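Local coordinates for protein condensin complex subunit 3 (Schizosaccharomyces pombe, PDB 5OQR) that serves as a regulatory subunit of condensin, the complex required to convert interphase chromatin into condensed, mitotic-like chromosomes, at residues V137-V142 against R176-L181; F165-D170 against L194-D199. All blocks are in the same frame, centred on the assembly; numbering follows the deposited sequence.

Contact 1: residues V137-V142 against R176-L181; sequences VRLEAV and RRSVLL
S178 OG reaches across to L139 O at 3.4 Å, a weak hydrogen bond from a side-chain hydroxyl to the backbone of a neighbouring helix in the HEAT-repeat solenoid. Segment 137-142 belongs to HEAT 3 and segment 176-181 to HEAT 4; their axes run parallel, 5° apart, with a closest approach of 8.8 Å. S178 points its CB at the other helix. With OG anti to the backbone N (chi1 -174°), the hydroxyl lies between two apolar branches of 137-142: V142 CG2 sits 3.3 Å from S178 OG, and L139 CD2 comes to 3.7 Å from the same oxygen on another side. The methylene joins in, with S178 CB 3.8 Å from V142 CG2, so both side-chain atoms of S178, CB and OG, touch the first helix. Beside the serine, V142 and V179 meet with their side chains crossing at about a right angle. Helix 158-169 closes over this apolar patch, L166 against V142 and L163 and L167 against V179. Across the two valines the nearest methyls are V142 CG1 and V179 CG2, 3.9 Å apart.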
loop_
_atom_site.group_PDB
_atom_site.type_symbol
_atom_site.label_atom_id
_atom_site.label_comp_id
_atom_site.label_asym_id
_atom_site.label_seq_id
_atom_site.Cartn_x
_atom_site.Cartn_y
_atom_site.Cartn_z
ATOM N N VAL A 137 -26.947 -14.565 -0.186
ATOM C CA VAL A 137 -28.009 -14.226 0.756
ATOM C C VAL A 137 -27.615 -13.006 1.577
ATOM O O VAL A 137 -28.410 -12.079 1.767
ATOM C CB VAL A 137 -28.329 -15.432 1.656
ATOM C CG1 VAL A 137 -29.429 -15.085 2.658
ATOM C CG2 VAL A 137 -28.736 -16.634 0.814
ATOM N N ARG A 138 -26.381 -12.993 2.085
ATOM C CA ARG A 138 -25.903 -11.851 2.854
ATOM C C ARG A 138 -25.991 -10.568 2.039
ATOM O O ARG A 138 -26.456 -9.533 2.532
ATOM C CB ARG A 138 -24.466 -12.098 3.308
ATOM C CG ARG A 138 -24.333 -13.118 4.422
ATOM C CD ARG A 138 -22.873 -13.391 4.725
ATOM N NE ARG A 138 -22.323 -14.418 3.843
ATOM C CZ ARG A 138 -21.034 -14.548 3.544
ATOM N NH1 ARG A 138 -20.139 -13.705 4.041
ATOM N NH2 ARG A 138 -20.639 -15.520 2.733
ATOM N N LEU A 139 -25.543 -10.618 0.784
ATOM C CA LEU A 139 -25.581 -9.443 -0.078
ATOM C C LEU A 139 -26.968 -8.814 -0.077
ATOM O O LEU A 139 -27.134 -7.639 0.265
ATOM C CB LEU A 139 -25.161 -9.834 -1.498
ATOM C CG LEU A 139 -24.635 -8.722 -2.413
ATOM C CD1 LEU A 139 -24.141 -9.325 -3.717
ATOM C CD2 LEU A 139 -25.683 -7.652 -2.689
ATOM N N GLU A 140 -27.983 -9.588 -0.459
ATOM C CA GLU A 140 -29.338 -9.057 -0.523
ATOM C C GLU A 140 -29.920 -8.784 0.856
ATOM O O GLU A 140 -30.854 -7.984 0.973
ATOM C CB GLU A 140 -30.241 -10.029 -1.284
ATOM C CG GLU A 140 -29.803 -10.288 -2.711
ATOM C CD GLU A 140 -29.898 -9.054 -3.584
ATOM O OE1 GLU A 140 -30.515 -8.062 -3.146
ATOM O OE2 GLU A 140 -29.354 -9.077 -4.708
ATOM N N ALA A 141 -29.392 -9.424 1.901
ATOM C CA ALA A 141 -29.949 -9.241 3.236
ATOM C C ALA A 141 -29.613 -7.864 3.791
ATOM O O ALA A 141 -30.479 -7.190 4.360
ATOM C CB ALA A 141 -29.440 -10.336 4.171
ATOM N N VAL A 142 -28.361 -7.426 3.640
ATOM C CA VAL A 142 -27.977 -6.113 4.151
ATOM C C VAL A 142 -28.741 -5.021 3.416
ATOM O O VAL A 142 -29.133 -4.010 4.008
ATOM C CB VAL A 142 -26.452 -5.914 4.046
ATOM C CG1 VAL A 142 -25.716 -7.048 4.752
ATOM C CG2 VAL A 142 -26.006 -5.812 2.594
ATOM N N ARG A 176 -19.318 -6.776 1.286
ATOM C CA ARG A 176 -18.774 -5.553 1.866
ATOM C C ARG A 176 -19.226 -4.328 1.081
ATOM O O ARG A 176 -19.638 -3.318 1.663
ATOM C CB ARG A 176 -17.248 -5.626 1.908
ATOM C CG ARG A 176 -16.703 -6.638 2.896
ATOM C CD ARG A 176 -15.225 -6.411 3.171
ATOM N NE ARG A 176 -14.404 -6.535 1.969
ATOM C CZ ARG A 176 -14.060 -7.691 1.411
ATOM N NH1 ARG A 176 -13.307 -7.706 0.321
ATOM N NH2 ARG A 176 -14.481 -8.834 1.932
ATOM N N ARG A 177 -19.160 -4.400 -0.250
ATOM C CA ARG A 177 -19.557 -3.259 -1.068
ATOM C C ARG A 177 -21.022 -2.908 -0.851
ATOM O O ARG A 177 -21.382 -1.727 -0.788
ATOM C CB ARG A 177 -19.288 -3.548 -2.544
ATOM C CG ARG A 177 -19.750 -2.431 -3.463
ATOM C CD ARG A 177 -19.020 -2.427 -4.796
ATOM N NE ARG A 177 -19.508 -3.457 -5.712
ATOM C CZ ARG A 177 -18.890 -4.602 -5.986
ATOM N NH1 ARG A 177 -17.728 -4.906 -5.421
ATOM N NH2 ARG A 177 -19.437 -5.456 -6.843
ATOM N N SER A 178 -21.884 -3.918 -0.738
ATOM C CA SER A 178 -23.296 -3.652 -0.490
ATOM C C SER A 178 -23.488 -2.940 0.842
ATOM O O SER A 178 -24.263 -1.982 0.937
ATOM C CB SER A 178 -24.089 -4.957 -0.521
ATOM O OG SER A 178 -25.479 -4.707 -0.429
ATOM N N VAL A 179 -22.790 -3.396 1.884
ATOM C CA VAL A 179 -22.839 -2.703 3.168
ATOM C C VAL A 179 -22.252 -1.308 3.022
ATOM O O VAL A 179 -22.764 -0.332 3.585
ATOM C CB VAL A 179 -22.092 -3.509 4.249
ATOM C CG1 VAL A 179 -22.363 -2.922 5.618
ATOM C CG2 VAL A 179 -22.488 -4.981 4.224
ATOM N N LEU A 180 -21.167 -1.194 2.257
ATOM C CA LEU A 180 -20.501 0.087 2.071
ATOM C C LEU A 180 -21.398 1.092 1.363
ATOM O O LEU A 180 -21.241 2.304 1.552
ATOM C CB LEU A 180 -19.209 -0.131 1.281
ATOM C CG LEU A 180 -18.344 1.074 0.914
ATOM C CD1 LEU A 180 -18.091 1.970 2.114
ATOM C CD2 LEU A 180 -17.035 0.577 0.323
ATOM N N LEU A 181 -22.348 0.615 0.560
ATOM C CA LEU A 181 -23.168 1.490 -0.267
ATOM C C LEU A 181 -24.492 1.881 0.377
ATOM O O LEU A 181 -25.175 2.765 -0.151
ATOM C CB LEU A 181 -23.449 0.818 -1.614
ATOM C CG LEU A 181 -22.453 1.118 -2.735
ATOM C CD1 LEU A 181 -22.655 0.157 -3.892
ATOM C CD2 LEU A 181 -22.603 2.555 -3.207
#

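Contact 2: residues F165-D170 against L194-D199; sequences FLLQND and LERARD
Within the HEAT-repeat solenoid, the turn around the end of helix 190-195 packs here against the C-terminal end of helix 158-169, and it carries a salt-bridge network of E195, R196 and D199. R196 does most of the touching. Its aliphatic part slides past L167 in the opposite direction, L167 CD1 lying 3.7 Å from R196 CG. The arginine chain then bends at chi2 and again at chi3 (-48°), which brings the guanidinium to the last turn of helix 158-169, off to one side of its axis. L167 O stands over one face of that group, above its centre and 3.6 Å from R196 CZ, a placement in which the partial charge of the carbonyl probably favours the cation. At the edge, in the guanidinium plane, R196 NH2 gives D199 OD1 a straight bond of 2.6 Å (179°), reaching the carboxylate from its anti side and 34° out of its plane; R176 is a second basic partner of D199. R196 NH1 makes a longer salt bridge of 3.5 Å to E195 OE1, while E195 OE2 pairs with a basic side chain of the chain of another protein. Were R196 an alanine, L167 O would probably lose the flat group it stands over, and E195 and D199 would no longer share a cation. Q168 crosses E195 at a slant, its CG, anti to the backbone N, 4.0 Å from E195 OE1.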
loop_
_atom_site.group_PDB
_atom_site.type_symbol
_atom_site.label_atom_id
_atom_site.label_comp_id
_atom_site.label_asym_id
_atom_site.label_seq_id
_atom_site.Cartn_x
_atom_site.Cartn_y
_atom_site.Cartn_z
ATOM N N PHE A 165 -19.820 -4.555 11.249
ATOM C CA PHE A 165 -19.156 -5.821 11.532
ATOM C C PHE A 165 -18.915 -6.621 10.258
ATOM O O PHE A 165 -17.846 -7.218 10.087
ATOM C CB PHE A 165 -20.003 -6.603 12.538
ATOM C CG PHE A 165 -19.604 -8.037 12.698
ATOM C CD1 PHE A 165 -20.238 -9.027 11.969
ATOM C CD2 PHE A 165 -18.617 -8.400 13.596
ATOM C CE1 PHE A 165 -19.885 -10.349 12.120
ATOM C CE2 PHE A 165 -18.259 -9.724 13.752
ATOM C CZ PHE A 165 -18.896 -10.700 13.014
ATOM N N LEU A 166 -19.892 -6.644 9.349
ATOM C CA LEU A 166 -19.719 -7.353 8.085
ATOM C C LEU A 166 -18.832 -6.564 7.130
ATOM O O LEU A 166 -17.904 -7.118 6.531
ATOM C CB LEU A 166 -21.081 -7.623 7.445
ATOM C CG LEU A 166 -21.981 -8.604 8.194
ATOM C CD1 LEU A 166 -23.366 -8.603 7.593
ATOM C CD2 LEU A 166 -21.389 -10.004 8.164
ATOM N N LEU A 167 -19.119 -5.272 6.972
ATOM C CA LEU A 167 -18.283 -4.371 6.189
ATOM C C LEU A 167 -16.813 -4.575 6.520
ATOM O O LEU A 167 -15.947 -4.483 5.645
ATOM C CB LEU A 167 -18.688 -2.920 6.464
ATOM C CG LEU A 167 -17.806 -1.825 5.867
ATOM C CD1 LEU A 167 -17.934 -1.818 4.359
ATOM C CD2 LEU A 167 -18.169 -0.472 6.450
ATOM N N GLN A 168 -16.532 -4.860 7.787
ATOM C CA GLN A 168 -15.170 -4.910 8.295
ATOM C C GLN A 168 -14.553 -6.299 8.220
ATOM O O GLN A 168 -13.333 -6.414 8.053
ATOM C CB GLN A 168 -15.166 -4.411 9.741
ATOM C CG GLN A 168 -13.810 -4.365 10.417
ATOM C CD GLN A 168 -13.876 -3.825 11.842
ATOM O OE1 GLN A 168 -12.921 -3.969 12.601
ATOM N NE2 GLN A 168 -14.994 -3.206 12.214
ATOM N N ASN A 169 -15.361 -7.356 8.329
ATOM C CA ASN A 169 -14.841 -8.714 8.416
ATOM C C ASN A 169 -15.425 -9.685 7.400
ATOM O O ASN A 169 -14.933 -10.815 7.315
ATOM C CB ASN A 169 -15.081 -9.285 9.821
ATOM C CG ASN A 169 -14.307 -8.544 10.890
ATOM O OD1 ASN A 169 -14.816 -7.610 11.508
ATOM N ND2 ASN A 169 -13.063 -8.952 11.110
ATOM N N ASP A 170 -16.439 -9.298 6.635
ATOM C CA ASP A 170 -17.043 -10.231 5.695
ATOM C C ASP A 170 -16.001 -10.677 4.670
ATOM O O ASP A 170 -15.306 -9.829 4.094
ATOM C CB ASP A 170 -18.231 -9.591 4.982
ATOM C CG ASP A 170 -18.972 -10.573 4.097
ATOM O OD1 ASP A 170 -18.419 -10.970 3.049
ATOM O OD2 ASP A 170 -20.109 -10.948 4.449
ATOM N N LEU A 194 -13.790 4.646 5.667
ATOM C CA LEU A 194 -12.482 5.103 5.212
ATOM C C LEU A 194 -11.476 3.962 5.193
ATOM O O LEU A 194 -10.612 3.906 4.312
ATOM C CB LEU A 194 -11.993 6.243 6.104
ATOM C CG LEU A 194 -12.344 7.670 5.668
ATOM C CD1 LEU A 194 -13.694 7.756 4.962
ATOM C CD2 LEU A 194 -12.308 8.600 6.875
ATOM N N GLU A 195 -11.571 3.042 6.153
ATOM C CA GLU A 195 -10.716 1.863 6.115
ATOM C C GLU A 195 -10.884 1.105 4.806
ATOM O O GLU A 195 -9.923 0.508 4.308
ATOM C CB GLU A 195 -11.027 0.951 7.302
ATOM C CG GLU A 195 -10.101 -0.248 7.415
ATOM C CD GLU A 195 -10.453 -1.151 8.578
ATOM O OE1 GLU A 195 -11.656 -1.430 8.772
ATOM O OE2 GLU A 195 -9.529 -1.579 9.302
ATOM N N ARG A 196 -12.088 1.123 4.230
ATOM C CA ARG A 196 -12.316 0.426 2.971
ATOM C C ARG A 196 -11.526 1.043 1.828
ATOM O O ARG A 196 -11.317 0.381 0.807
ATOM C CB ARG A 196 -13.803 0.422 2.619
ATOM C CG ARG A 196 -14.742 0.011 3.745
ATOM C CD ARG A 196 -14.164 -1.051 4.673
ATOM N NE ARG A 196 -13.580 -2.183 3.963
ATOM C CZ ARG A 196 -12.851 -3.129 4.545
ATOM N NH1 ARG A 196 -12.613 -3.080 5.849
ATOM N NH2 ARG A 196 -12.355 -4.124 3.825
ATOM N N ALA A 197 -11.084 2.293 1.973
ATOM C CA ALA A 197 -10.192 2.882 0.986
ATOM C C ALA A 197 -8.926 2.059 0.795
ATOM O O ALA A 197 -8.194 2.298 -0.170
ATOM C CB ALA A 197 -9.831 4.310 1.389
ATOM N N ARG A 198 -8.649 1.108 1.690
ATOM C CA ARG A 198 -7.569 0.147 1.511
ATOM C C ARG A 198 -8.096 -1.279 1.387
ATOM O O ARG A 198 -7.360 -2.235 1.650
ATOM C CB ARG A 198 -6.569 0.244 2.665
ATOM C CG ARG A 198 -5.819 1.566 2.731
ATOM C CD ARG A 198 -4.930 1.776 1.513
ATOM N NE ARG A 198 -3.830 0.818 1.458
ATOM C CZ ARG A 198 -2.996 0.698 0.430
ATOM N NH1 ARG A 198 -2.020 -0.198 0.471
ATOM N NH2 ARG A 198 -3.136 1.467 -0.641
ATOM N N ASP A 199 -9.356 -1.436 0.993
ATOM C CA ASP A 199 -9.908 -2.761 0.758
ATOM C C ASP A 199 -9.078 -3.495 -0.288
ATOM O O ASP A 199 -8.431 -2.884 -1.142
ATOM C CB ASP A 199 -11.360 -2.656 0.298
ATOM C CG ASP A 199 -12.081 -3.988 0.326
ATOM O OD1 ASP A 199 -12.795 -4.257 1.315
ATOM O OD2 ASP A 199 -11.934 -4.767 -0.639
#

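Overall arrangement
From the N terminus the chain passes 137-142, 165-170, 176-181 and 194-199, so the two contacts cross rather than nest. Contact 1 closes a loop of 33 residues between its segments, on helices 135-145 and 173-182; contact 2 opens inside that loop, on helix 158-169, and closes 23 residues later on segment 194-199, at the end of helix 190-195. Their centres are 12 Å apart and they touch directly. D170, where helix 158-169 gives way to the next turn, binds both sides of contact 1: R138 through a salt bridge to its carboxylate, R176 through a probable hydrogen bond to its backbone oxygen. Each contact skips one helix of the chain, and the two steps overlap.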